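Proto-oncogene vav (Homo sapiens, PDB 6NFA) acts as a guanine nucleotide exchange factor, probably activating Rho-family GTPases through a catalytic DH domain followed by PH and zinc-binding C1 domains. Local coordinates at residues Y246-I251 with G384-G389; I82-E87 with Y126-S131; K98-A103 with Q114-Y119. All coordinates share one frame; numbering follows the deposited sequence.

Interaction 1: Y246-I251 with G384-G389. With 9K1 ((2S)-2-{[3-(4-methylphenyl)imidazo[1,2-a]pyrazin-8-yl]amino}-3-(pyridin-3-yl)propan-1-ol), chain D.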
loop_
_atom_site.group_PDB
_atom_site.type_symbol
_atom_site.label_atom_id
_atom_site.label_comp_id
_atom_site.label_asym_id
_atom_site.label_seq_id
_atom_site.Cartn_x
_atom_site.Cartn_y
_atom_site.Cartn_z
ATOM N N TYR A 246 11.990 -7.692 10.394
ATOM C CA TYR A 246 11.258 -7.399 11.639
ATOM C C TYR A 246 9.911 -6.751 11.469
ATOM O O TYR A 246 9.324 -6.288 12.462
ATOM C CB TYR A 246 12.109 -6.563 12.595
ATOM C CG TYR A 246 13.538 -7.040 12.730
ATOM C CD1 TYR A 246 13.825 -8.363 13.069
ATOM C CD2 TYR A 246 14.604 -6.165 12.538
ATOM C CE1 TYR A 246 15.138 -8.809 13.178
ATOM C CE2 TYR A 246 15.921 -6.591 12.680
ATOM C CZ TYR A 246 16.182 -7.917 12.980
ATOM O OH TYR A 246 17.480 -8.311 13.130
ATOM N N GLY A 247 9.413 -6.756 10.236
ATOM C CA GLY A 247 8.125 -6.156 9.910
ATOM C C GLY A 247 8.138 -4.643 9.740
ATOM O O GLY A 247 9.110 -4.055 9.239
ATOM N N ARG A 248 7.041 -4.009 10.172
ATOM C CA ARG A 248 6.814 -2.574 10.025
ATOM C C ARG A 248 7.336 -1.694 11.149
ATOM O O ARG A 248 6.991 -1.925 12.306
ATOM C CB ARG A 248 5.311 -2.291 9.855
ATOM C CG ARG A 248 4.801 -2.591 8.480
ATOM C CD ARG A 248 3.327 -2.273 8.371
ATOM N NE ARG A 248 2.862 -2.463 6.995
ATOM C CZ ARG A 248 2.394 -3.610 6.511
ATOM N NH1 ARG A 248 2.308 -4.691 7.293
ATOM N NH2 ARG A 248 2.005 -3.688 5.245
ATOM N N PRO A 249 8.021 -0.578 10.829
ATOM C CA PRO A 249 8.391 0.379 11.891
ATOM C C PRO A 249 7.133 0.858 12.618
ATOM O O PRO A 249 6.109 1.108 11.976
ATOM C CB PRO A 249 9.033 1.543 11.115
ATOM C CG PRO A 249 9.527 0.928 9.845
ATOM C CD PRO A 249 8.484 -0.114 9.503
ATOM N N LYS A 250 7.193 0.942 13.943
ATOM C CA LYS A 250 6.074 1.383 14.768
ATOM C C LYS A 250 6.281 2.816 15.245
ATOM O O LYS A 250 5.383 3.655 15.075
ATOM C CB LYS A 250 5.870 0.489 16.024
ATOM C CG LYS A 250 5.898 -1.029 15.839
ATOM C CD LYS A 250 4.891 -1.557 14.857
ATOM C CE LYS A 250 3.465 -1.503 15.305
ATOM N NZ LYS A 250 2.604 -1.791 14.134
ATOM N N ILE A 251 7.431 3.059 15.930
ATOM C CA ILE A 251 7.832 4.296 16.598
ATOM C C ILE A 251 9.346 4.253 16.923
ATOM O O ILE A 251 9.923 3.180 17.104
ATOM C CB ILE A 251 6.951 4.495 17.873
ATOM C CG1 ILE A 251 7.237 5.863 18.553
ATOM C CG2 ILE A 251 7.071 3.292 18.858
ATOM C CD1 ILE A 251 6.246 6.340 19.593
ATOM N N GLY A 384 -1.084 -5.080 -1.188
ATOM C CA GLY A 384 0.198 -4.472 -0.877
ATOM C C GLY A 384 1.400 -5.278 -1.313
ATOM O O GLY A 384 1.273 -6.354 -1.912
ATOM N N THR A 385 2.589 -4.748 -0.979
ATOM C CA THR A 385 3.903 -5.272 -1.378
ATOM C C THR A 385 4.803 -5.694 -0.209
ATOM O O THR A 385 5.923 -6.152 -0.445
ATOM C CB THR A 385 4.629 -4.179 -2.196
ATOM O OG1 THR A 385 4.649 -2.976 -1.429
ATOM C CG2 THR A 385 3.962 -3.901 -3.525
ATOM N N PHE A 386 4.341 -5.522 1.037
ATOM C CA PHE A 386 5.142 -5.800 2.227
ATOM C C PHE A 386 4.243 -6.208 3.393
ATOM O O PHE A 386 3.332 -5.454 3.720
ATOM C CB PHE A 386 5.927 -4.514 2.598
ATOM C CG PHE A 386 6.889 -4.608 3.754
ATOM C CD1 PHE A 386 8.099 -5.289 3.620
ATOM C CD2 PHE A 386 6.625 -3.960 4.950
ATOM C CE1 PHE A 386 9.005 -5.354 4.679
ATOM C CE2 PHE A 386 7.539 -4.009 6.006
ATOM C CZ PHE A 386 8.726 -4.702 5.862
ATOM N N TYR A 387 4.517 -7.383 4.028
ATOM C CA TYR A 387 3.805 -7.977 5.186
ATOM C C TYR A 387 2.297 -7.838 5.115
ATOM O O TYR A 387 1.658 -7.356 6.037
ATOM C CB TYR A 387 4.355 -7.461 6.526
ATOM C CG TYR A 387 5.641 -8.165 6.907
ATOM C CD1 TYR A 387 5.620 -9.440 7.476
ATOM C CD2 TYR A 387 6.881 -7.576 6.664
ATOM C CE1 TYR A 387 6.800 -10.099 7.815
ATOM C CE2 TYR A 387 8.069 -8.233 6.989
ATOM C CZ TYR A 387 8.024 -9.494 7.570
ATOM O OH TYR A 387 9.184 -10.169 7.877
ATOM N N GLN A 388 1.743 -8.271 3.994
ATOM C CA GLN A 388 0.336 -8.182 3.617
ATOM C C GLN A 388 -0.618 -9.009 4.479
ATOM O O GLN A 388 -1.806 -8.676 4.556
ATOM C CB GLN A 388 0.192 -8.555 2.134
ATOM C CG GLN A 388 1.183 -7.828 1.220
ATOM C CD GLN A 388 2.382 -8.659 0.838
ATOM O OE1 GLN A 388 2.877 -9.454 1.622
ATOM N NE2 GLN A 388 2.940 -8.425 -0.345
ATOM N N GLY A 389 -0.101 -10.064 5.113
ATOM C CA GLY A 389 -0.880 -10.934 5.984
ATOM C C GLY A 389 -0.070 -12.001 6.697
ATOM O O GLY A 389 1.056 -11.745 7.141
HETATM C C1 9K1 D . -1.451 -6.333 -5.158
HETATM C C3 9K1 D . -1.980 -6.465 -7.421
HETATM C C12 9K1 D . 0.884 -9.128 -4.100
HETATM C C13 9K1 D . 0.653 -10.001 -2.836
HETATM C C15 9K1 D . 2.358 -8.630 -4.256
HETATM C C16 9K1 D . -4.369 -4.160 -7.575
HETATM C C17 9K1 D . -5.137 -3.239 -8.303
HETATM C C18 9K1 D . -4.847 -1.857 -8.268
HETATM C C19 9K1 D . -3.776 -1.380 -7.481
HETATM C C20 9K1 D . -2.980 -2.300 -6.776
HETATM C C21 9K1 D . -5.723 -0.882 -9.055
HETATM C C22 9K1 D . 2.499 -7.696 -5.473
HETATM C C23 9K1 D . 2.794 -8.210 -6.760
HETATM C C25 9K1 D . 2.639 -6.046 -7.733
HETATM C C26 9K1 D . 2.342 -5.468 -6.488
HETATM C C27 9K1 D . 2.260 -6.307 -5.361
HETATM N N2 9K1 D . -1.988 -5.840 -6.255
HETATM C C4 9K1 D . -1.411 -7.683 -7.491
HETATM N N5 9K1 D . -0.777 -8.240 -6.307
HETATM C C6 9K1 D . -0.758 -7.637 -5.161
HETATM N N7 9K1 D . -1.602 -5.544 -4.194
HETATM C C8 9K1 D . -2.326 -4.380 -4.629
HETATM C C9 9K1 D . -2.476 -4.638 -5.955
HETATM C C10 9K1 D . -3.260 -3.687 -6.837
HETATM N N11 9K1 D . -0.136 -8.064 -4.079
HETATM O O14 9K1 D . -0.640 -10.645 -2.913
HETATM N N24 9K1 D . 2.838 -7.393 -7.847
#
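Arg-248 reaches into the loop 384-389 and meets the backbone of Phe-386 and Tyr-387. Its NH1 donates to Tyr-387 O at 3.0 Å, an almost straight bond (167° at the hydrogen) whose acceptor lies in the guanidinium plane, although the donor stands above the carbonyl plane. The extended chain gives the reach and the several N-H groups the number of partners: NH2 lies 2.7 Å from Phe-386 O and forms a salt bridge to Asp-222 of helix 196-235, which also accepts the backbone N-H of Thr-385 and Phe-386. Arg-248 CG passes the rim of the Phe-386 ring, 4.0 Å from CE2. That edge also meets the backbone, with Gly-247 O in the ring plane, 3.5 Å from Phe-386 CZ; CG anti to the backbone N (chi1 -176°) sends the ring there. The Tyr-387 ring instead offers a face, and Gly-247 CA sits 4.0 Å from its centroid in a CH-pi contact. The positive phi at Gly-247 favours glycine. Tyr-387 OH hydrogen-bonds to Lys-275. Across the loop, Gly-384 N binds ligand N7 at 3.1 Å. Here a C1 loop packs on the start of the first long PH strand and on helix 196-235.

Interaction 2: I82-E87 with Y126-S131. With 9K1 ((2S)-2-{[3-(4-methylphenyl)imidazo[1,2-a]pyrazin-8-yl]amino}-3-(pyridin-3-yl)propan-1-ol), chain D.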
loop_
_atom_site.group_PDB
_atom_site.type_symbol
_atom_site.label_atom_id
_atom_site.label_comp_id
_atom_site.label_asym_id
_atom_site.label_seq_id
_atom_site.Cartn_x
_atom_site.Cartn_y
_atom_site.Cartn_z
ATOM N N ILE A 82 10.371 3.098 -17.894
ATOM C CA ILE A 82 9.513 4.298 -17.988
ATOM C C ILE A 82 8.018 3.979 -18.252
ATOM O O ILE A 82 7.135 4.579 -17.624
ATOM C CB ILE A 82 10.120 5.289 -19.038
ATOM C CG1 ILE A 82 11.430 5.900 -18.497
ATOM C CG2 ILE A 82 9.136 6.412 -19.467
ATOM C CD1 ILE A 82 12.374 6.455 -19.561
ATOM N N PHE A 83 7.745 3.067 -19.201
ATOM C CA PHE A 83 6.371 2.735 -19.622
ATOM C C PHE A 83 5.756 1.558 -18.887
ATOM O O PHE A 83 4.537 1.406 -18.830
ATOM C CB PHE A 83 6.342 2.474 -21.140
ATOM C CG PHE A 83 6.567 3.691 -22.010
ATOM C CD1 PHE A 83 5.536 4.593 -22.259
ATOM C CD2 PHE A 83 7.815 3.952 -22.551
ATOM C CE1 PHE A 83 5.751 5.728 -23.060
ATOM C CE2 PHE A 83 8.034 5.081 -23.347
ATOM C CZ PHE A 83 7.005 5.972 -23.591
ATOM N N ILE A 84 6.628 0.733 -18.309
ATOM C CA ILE A 84 6.257 -0.439 -17.537
ATOM C C ILE A 84 5.379 -1.381 -18.390
ATOM O O ILE A 84 5.818 -1.815 -19.458
ATOM C CB ILE A 84 5.650 -0.046 -16.147
ATOM C CG1 ILE A 84 6.297 1.257 -15.578
ATOM C CG2 ILE A 84 5.718 -1.230 -15.147
ATOM C CD1 ILE A 84 5.566 1.936 -14.546
ATOM N N ASN A 85 4.157 -1.678 -17.919
ATOM C CA ASN A 85 3.170 -2.557 -18.559
ATOM C C ASN A 85 2.006 -1.758 -19.164
ATOM O O ASN A 85 0.886 -2.264 -19.223
ATOM C CB ASN A 85 2.643 -3.578 -17.542
ATOM C CG ASN A 85 1.996 -3.014 -16.286
ATOM O OD1 ASN A 85 2.004 -1.800 -15.986
ATOM N ND2 ASN A 85 1.450 -3.927 -15.506
ATOM N N ILE A 86 2.272 -0.508 -19.598
ATOM C CA ILE A 86 1.284 0.406 -20.191
ATOM C C ILE A 86 0.454 -0.256 -21.297
ATOM O O ILE A 86 -0.755 -0.048 -21.348
ATOM C CB ILE A 86 1.935 1.739 -20.658
ATOM C CG1 ILE A 86 0.883 2.822 -20.915
ATOM C CG2 ILE A 86 2.887 1.556 -21.861
ATOM C CD1 ILE A 86 0.229 3.328 -19.683
ATOM N N GLU A 87 1.108 -1.064 -22.150
ATOM C CA GLU A 87 0.478 -1.798 -23.241
ATOM C C GLU A 87 -0.535 -2.795 -22.711
ATOM O O GLU A 87 -1.616 -2.914 -23.290
ATOM C CB GLU A 87 1.505 -2.526 -24.106
ATOM C CG GLU A 87 2.501 -1.615 -24.797
ATOM C CD GLU A 87 3.590 -2.326 -25.582
ATOM O OE1 GLU A 87 4.482 -1.631 -26.115
ATOM O OE2 GLU A 87 3.540 -3.572 -25.696
ATOM N N TYR A 126 -2.580 -3.576 -12.718
ATOM C CA TYR A 126 -2.281 -2.270 -12.138
ATOM C C TYR A 126 -1.334 -2.321 -10.926
ATOM O O TYR A 126 -0.789 -1.284 -10.544
ATOM C CB TYR A 126 -3.575 -1.605 -11.677
ATOM C CG TYR A 126 -4.207 -0.727 -12.720
ATOM C CD1 TYR A 126 -3.853 0.612 -12.835
ATOM C CD2 TYR A 126 -5.156 -1.233 -13.600
ATOM C CE1 TYR A 126 -4.417 1.428 -13.812
ATOM C CE2 TYR A 126 -5.738 -0.425 -14.575
ATOM C CZ TYR A 126 -5.366 0.907 -14.674
ATOM O OH TYR A 126 -5.941 1.716 -15.614
ATOM N N GLY A 127 -1.201 -3.491 -10.303
ATOM C CA GLY A 127 -0.342 -3.686 -9.140
ATOM C C GLY A 127 1.098 -3.324 -9.434
ATOM O O GLY A 127 1.689 -2.478 -8.749
ATOM N N ARG A 128 1.643 -3.950 -10.497
ATOM C CA ARG A 128 2.972 -3.727 -11.055
ATOM C C ARG A 128 3.116 -2.219 -11.407
ATOM O O ARG A 128 4.099 -1.597 -11.006
ATOM C CB ARG A 128 3.129 -4.594 -12.312
ATOM C CG ARG A 128 4.554 -4.846 -12.721
ATOM C CD ARG A 128 4.588 -5.724 -13.951
ATOM N NE ARG A 128 5.702 -5.355 -14.822
ATOM C CZ ARG A 128 5.767 -5.619 -16.122
ATOM N NH1 ARG A 128 4.774 -6.258 -16.729
ATOM N NH2 ARG A 128 6.822 -5.237 -16.830
ATOM N N TYR A 129 2.090 -1.632 -12.088
ATOM C CA TYR A 129 2.072 -0.221 -12.472
ATOM C C TYR A 129 2.171 0.710 -11.283
ATOM O O TYR A 129 3.042 1.571 -11.261
ATOM C CB TYR A 129 0.845 0.151 -13.355
ATOM C CG TYR A 129 1.067 1.426 -14.148
ATOM C CD1 TYR A 129 1.724 1.402 -15.382
ATOM C CD2 TYR A 129 0.662 2.662 -13.649
ATOM C CE1 TYR A 129 1.979 2.576 -16.090
ATOM C CE2 TYR A 129 0.907 3.841 -14.348
ATOM C CZ TYR A 129 1.568 3.796 -15.568
ATOM O OH TYR A 129 1.824 4.968 -16.246
ATOM N N CYS A 130 1.278 0.550 -10.310
ATOM C CA CYS A 130 1.197 1.376 -9.117
ATOM C C CYS A 130 2.491 1.382 -8.322
ATOM O O CYS A 130 2.887 2.431 -7.815
ATOM C CB CYS A 130 0.018 0.935 -8.254
ATOM S SG CYS A 130 -0.357 2.059 -6.882
ATOM N N SER A 131 3.130 0.200 -8.188
ATOM C CA SER A 131 4.382 0.034 -7.463
ATOM C C SER A 131 5.581 0.723 -8.131
ATOM O O SER A 131 6.394 1.319 -7.427
ATOM C CB SER A 131 4.673 -1.445 -7.224
ATOM O OG SER A 131 5.735 -1.610 -6.298
HETATM C C1 9K1 D . -1.451 -6.333 -5.158
HETATM C C3 9K1 D . -1.980 -6.465 -7.421
HETATM C C12 9K1 D . 0.884 -9.128 -4.100
HETATM C C13 9K1 D . 0.653 -10.001 -2.836
HETATM C C15 9K1 D . 2.358 -8.630 -4.256
HETATM C C16 9K1 D . -4.369 -4.160 -7.575
HETATM C C17 9K1 D . -5.137 -3.239 -8.303
HETATM C C18 9K1 D . -4.847 -1.857 -8.268
HETATM C C19 9K1 D . -3.776 -1.380 -7.481
HETATM C C20 9K1 D . -2.980 -2.300 -6.776
HETATM C C21 9K1 D . -5.723 -0.882 -9.055
HETATM C C22 9K1 D . 2.499 -7.696 -5.473
HETATM C C23 9K1 D . 2.794 -8.210 -6.760
HETATM C C25 9K1 D . 2.639 -6.046 -7.733
HETATM C C26 9K1 D . 2.342 -5.468 -6.488
HETATM C C27 9K1 D . 2.260 -6.307 -5.361
HETATM N N2 9K1 D . -1.988 -5.840 -6.255
HETATM C C4 9K1 D . -1.411 -7.683 -7.491
HETATM N N5 9K1 D . -0.777 -8.240 -6.307
HETATM C C6 9K1 D . -0.758 -7.637 -5.161
HETATM N N7 9K1 D . -1.602 -5.544 -4.194
HETATM C C8 9K1 D . -2.326 -4.380 -4.629
HETATM C C9 9K1 D . -2.476 -4.638 -5.955
HETATM C C10 9K1 D . -3.260 -3.687 -6.837
HETATM N N11 9K1 D . -0.136 -8.064 -4.079
HETATM O O14 9K1 D . -0.640 -10.645 -2.913
HETATM N N24 9K1 D . 2.838 -7.393 -7.847
#
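Asn-85 OD1 rests against the rim of the Tyr-129 ring, in the ring plane and 3.3 Å from CD1, while ND2 of the same amide hydrogen-bonds to the backbone O of Val-125. The amide and the ring are nearly coplanar, 12° apart, so the carbonyl oxygen faces the weakly positive edge, not the pi cloud. CG of Asn-85 is tucked between its backbone N and carbonyl carbon (chi1 58°), which lays the short side chain against helix 126-146. Arg-128 passes it in the opposite direction, with one face of its guanidinium over Asn-85 CB, 3.5 Å from NH1. CD1 of Ile-84 and CD1 of Ile-86 pack on Tyr-129 CE1 at 4.0 and 4.1 Å; such methyls suit a buried ring, though Ile-84 has a positive phi. A type II' turn from Phe-83 to Ile-86, linking helices 76-83 and 86-105, presents Ile-84 and Asn-85 to helix 126-146 of the DH domain. On the other side of that helix, Gly-127 C and Arg-128 N pack on the ligand's pyridine. No hydrogen bond joins the segments: packing is apolar on the isoleucine side and weakly electrostatic at Asn-85, while Tyr-129 OH is satisfied by Leu-172 O.

Interaction 3: K98-A103 with Q114-Y119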
loop_
_atom_site.group_PDB
_atom_site.type_symbol
_atom_site.label_atom_id
_atom_site.label_comp_id
_atom_site.label_asym_id
_atom_site.label_seq_id
_atom_site.Cartn_x
_atom_site.Cartn_y
_atom_site.Cartn_z
ATOM N N LYS A 98 -15.347 -2.463 -24.608
ATOM C CA LYS A 98 -16.130 -3.308 -25.510
ATOM C C LYS A 98 -17.280 -3.991 -24.749
ATOM O O LYS A 98 -18.414 -3.975 -25.226
ATOM C CB LYS A 98 -15.225 -4.354 -26.186
ATOM C CG LYS A 98 -15.842 -5.020 -27.416
ATOM C CD LYS A 98 -14.951 -6.133 -27.958
ATOM C CE LYS A 98 -15.386 -6.631 -29.317
ATOM N NZ LYS A 98 -14.934 -5.733 -30.417
ATOM N N GLU A 99 -16.986 -4.577 -23.572
ATOM C CA GLU A 99 -17.981 -5.236 -22.719
ATOM C C GLU A 99 -18.889 -4.195 -22.048
ATOM O O GLU A 99 -20.073 -4.467 -21.848
ATOM C CB GLU A 99 -17.315 -6.153 -21.679
ATOM C CG GLU A 99 -16.745 -7.437 -22.265
ATOM C CD GLU A 99 -16.519 -8.596 -21.308
ATOM O OE1 GLU A 99 -15.567 -9.373 -21.547
ATOM O OE2 GLU A 99 -17.310 -8.758 -20.349
ATOM N N MET A 100 -18.340 -2.998 -21.735
ATOM C CA MET A 100 -19.088 -1.886 -21.143
ATOM C C MET A 100 -20.159 -1.422 -22.130
ATOM O O MET A 100 -21.308 -1.262 -21.728
ATOM C CB MET A 100 -18.161 -0.714 -20.755
ATOM C CG MET A 100 -18.870 0.397 -20.004
ATOM S SD MET A 100 -17.973 1.978 -19.919
ATOM C CE MET A 100 -16.960 1.692 -18.518
ATOM N N LYS A 101 -19.783 -1.238 -23.423
ATOM C CA LYS A 101 -20.684 -0.797 -24.498
ATOM C C LYS A 101 -21.851 -1.755 -24.760
ATOM O O LYS A 101 -22.962 -1.281 -24.995
ATOM C CB LYS A 101 -19.916 -0.499 -25.796
ATOM C CG LYS A 101 -19.519 0.961 -25.932
ATOM C CD LYS A 101 -18.619 1.164 -27.130
ATOM C CE LYS A 101 -17.967 2.523 -27.130
ATOM N NZ LYS A 101 -16.943 2.643 -28.202
ATOM N N GLU A 102 -21.606 -3.082 -24.700
ATOM C CA GLU A 102 -22.624 -4.119 -24.890
ATOM C C GLU A 102 -23.658 -4.112 -23.751
ATOM O O GLU A 102 -24.858 -4.161 -24.030
ATOM C CB GLU A 102 -21.968 -5.508 -25.075
ATOM C CG GLU A 102 -22.930 -6.692 -25.161
ATOM C CD GLU A 102 -23.911 -6.716 -26.321
ATOM O OE1 GLU A 102 -23.495 -7.071 -27.447
ATOM O OE2 GLU A 102 -25.107 -6.421 -26.091
ATOM N N ALA A 103 -23.201 -4.032 -22.484
ATOM C CA ALA A 103 -24.071 -4.001 -21.300
ATOM C C ALA A 103 -24.904 -2.717 -21.211
ATOM O O ALA A 103 -26.086 -2.786 -20.867
ATOM C CB ALA A 103 -23.247 -4.177 -20.036
ATOM N N GLN A 114 -22.131 -6.488 -13.695
ATOM C CA GLN A 114 -21.355 -7.697 -14.000
ATOM C C GLN A 114 -20.021 -7.370 -14.665
ATOM O O GLN A 114 -19.060 -8.125 -14.496
ATOM C CB GLN A 114 -22.151 -8.657 -14.906
ATOM C CG GLN A 114 -23.332 -9.355 -14.238
ATOM C CD GLN A 114 -22.925 -10.591 -13.474
ATOM O OE1 GLN A 114 -22.600 -10.542 -12.284
ATOM N NE2 GLN A 114 -22.959 -11.732 -14.140
ATOM N N VAL A 115 -19.969 -6.254 -15.433
ATOM C CA VAL A 115 -18.779 -5.780 -16.157
ATOM C C VAL A 115 -17.714 -5.335 -15.152
ATOM O O VAL A 115 -16.576 -5.802 -15.232
ATOM C CB VAL A 115 -19.095 -4.689 -17.232
ATOM C CG1 VAL A 115 -17.853 -4.334 -18.053
ATOM C CG2 VAL A 115 -20.218 -5.141 -18.161
ATOM N N PHE A 116 -18.101 -4.479 -14.186
ATOM C CA PHE A 116 -17.219 -3.997 -13.129
ATOM C C PHE A 116 -16.709 -5.107 -12.220
ATOM O O PHE A 116 -15.541 -5.078 -11.845
ATOM C CB PHE A 116 -17.892 -2.900 -12.313
ATOM C CG PHE A 116 -18.095 -1.630 -13.095
ATOM C CD1 PHE A 116 -17.080 -0.683 -13.192
ATOM C CD2 PHE A 116 -19.304 -1.371 -13.728
ATOM C CE1 PHE A 116 -17.274 0.507 -13.902
ATOM C CE2 PHE A 116 -19.498 -0.183 -14.440
ATOM C CZ PHE A 116 -18.481 0.749 -14.521
ATOM N N ILE A 117 -17.557 -6.100 -11.901
ATOM C CA ILE A 117 -17.177 -7.222 -11.040
ATOM C C ILE A 117 -16.131 -8.108 -11.735
ATOM O O ILE A 117 -15.115 -8.438 -11.121
ATOM C CB ILE A 117 -18.429 -7.981 -10.517
ATOM C CG1 ILE A 117 -19.038 -7.196 -9.342
ATOM C CG2 ILE A 117 -18.126 -9.431 -10.098
ATOM C CD1 ILE A 117 -20.506 -7.093 -9.341
ATOM N N LYS A 118 -16.341 -8.426 -13.020
ATOM C CA LYS A 118 -15.417 -9.236 -13.826
ATOM C C LYS A 118 -14.050 -8.545 -14.043
ATOM O O LYS A 118 -13.008 -9.207 -13.995
ATOM C CB LYS A 118 -16.065 -9.558 -15.193
ATOM C CG LYS A 118 -15.311 -10.596 -16.022
ATOM C CD LYS A 118 -15.505 -10.390 -17.515
ATOM C CE LYS A 118 -14.512 -11.204 -18.310
ATOM N NZ LYS A 118 -14.965 -11.408 -19.710
ATOM N N TYR A 119 -14.064 -7.227 -14.294
ATOM C CA TYR A 119 -12.844 -6.503 -14.607
ATOM C C TYR A 119 -12.022 -6.075 -13.388
ATOM O O TYR A 119 -10.849 -5.743 -13.571
ATOM C CB TYR A 119 -13.120 -5.335 -15.561
ATOM C CG TYR A 119 -13.114 -5.868 -16.971
ATOM C CD1 TYR A 119 -11.916 -6.100 -17.640
ATOM C CD2 TYR A 119 -14.287 -6.324 -17.567
ATOM C CE1 TYR A 119 -11.892 -6.702 -18.897
ATOM C CE2 TYR A 119 -14.277 -6.927 -18.823
ATOM C CZ TYR A 119 -13.076 -7.114 -19.487
ATOM O OH TYR A 119 -13.054 -7.717 -20.724
#
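Val-115 enters the groove of helix 86-105 between Glu-99 and Ala-103, one turn apart. Its two methyls divide the work: CG2 lies 3.7 Å from Ala-103 CB and also near Glu-99 O, while CG1 sits 3.9 Å from Met-100 N and close to Glu-99 CB. Placing CG1 anti to the backbone N (chi1 -174°) leaves both branches directed at the partner helix. A compact branched residue suits this position, and the small methyl of Ala-103 leaves room for it. Here the backbones come closest, with 6.3 Å between Met-100 CA and Val-115 CA.

Phe-116, next in sequence, is turned to one flank, where CZ of its ring lies 4.4 Å from Met-100 CE, which comes in obliquely. The flexible thioether chain, extended through its first two torsions, lets methionine follow the neighbouring ring loosely.

Lys-118 returns to the interface on its outer side. Its outstretched chain crosses the glutamate chain at about a right angle and brings NZ to 2.8 Å from Glu-99 OE1, a salt bridge that uses the syn lone pair of that oxygen. Tyr-119 OH reaches the same OE1 at 3.1 Å in a weak hydrogen bond, so two donors converge on one oxygen. The carboxylate plane stands 78° from the ring, whose edge faces Glu-99 CD. Gathering a lysine and a phenol here would probably favour the charged form of Glu-99.

The short helical segments run almost antiparallel (160°), with axes 10.0 Å apart. Tyr-119 also meets the Phe-96 ring further back along helix 86-105. Met-100 packs on Ile-48 and Glu-52 of helix 37-70, and Phe-116 reaches Ala-205 and Met-209 of helix 196-235; these contacts build the pair into the helical bundle of the DH domain.

In the fold
Interactions 2 and 3 both use helix 86-105 and lie within the DH domain, their centres about 22 Å apart. Interaction 2 joins the start of that helix to helix 126-146, and interaction 3 joins its later turns to helix 112-122. Both are buried, yet only interaction 3 adds a direct salt bridge, carried on its more exposed outer side. Interaction 1 is partly buried and joins PH to C1, combining an arginine bond to a backbone carbonyl with aromatic packing on a glycine. It meets interaction 2 through Thr-385 and Ser-131, and the ligand touches both, wedged where C1 faces DH; interaction 3 lies farther off.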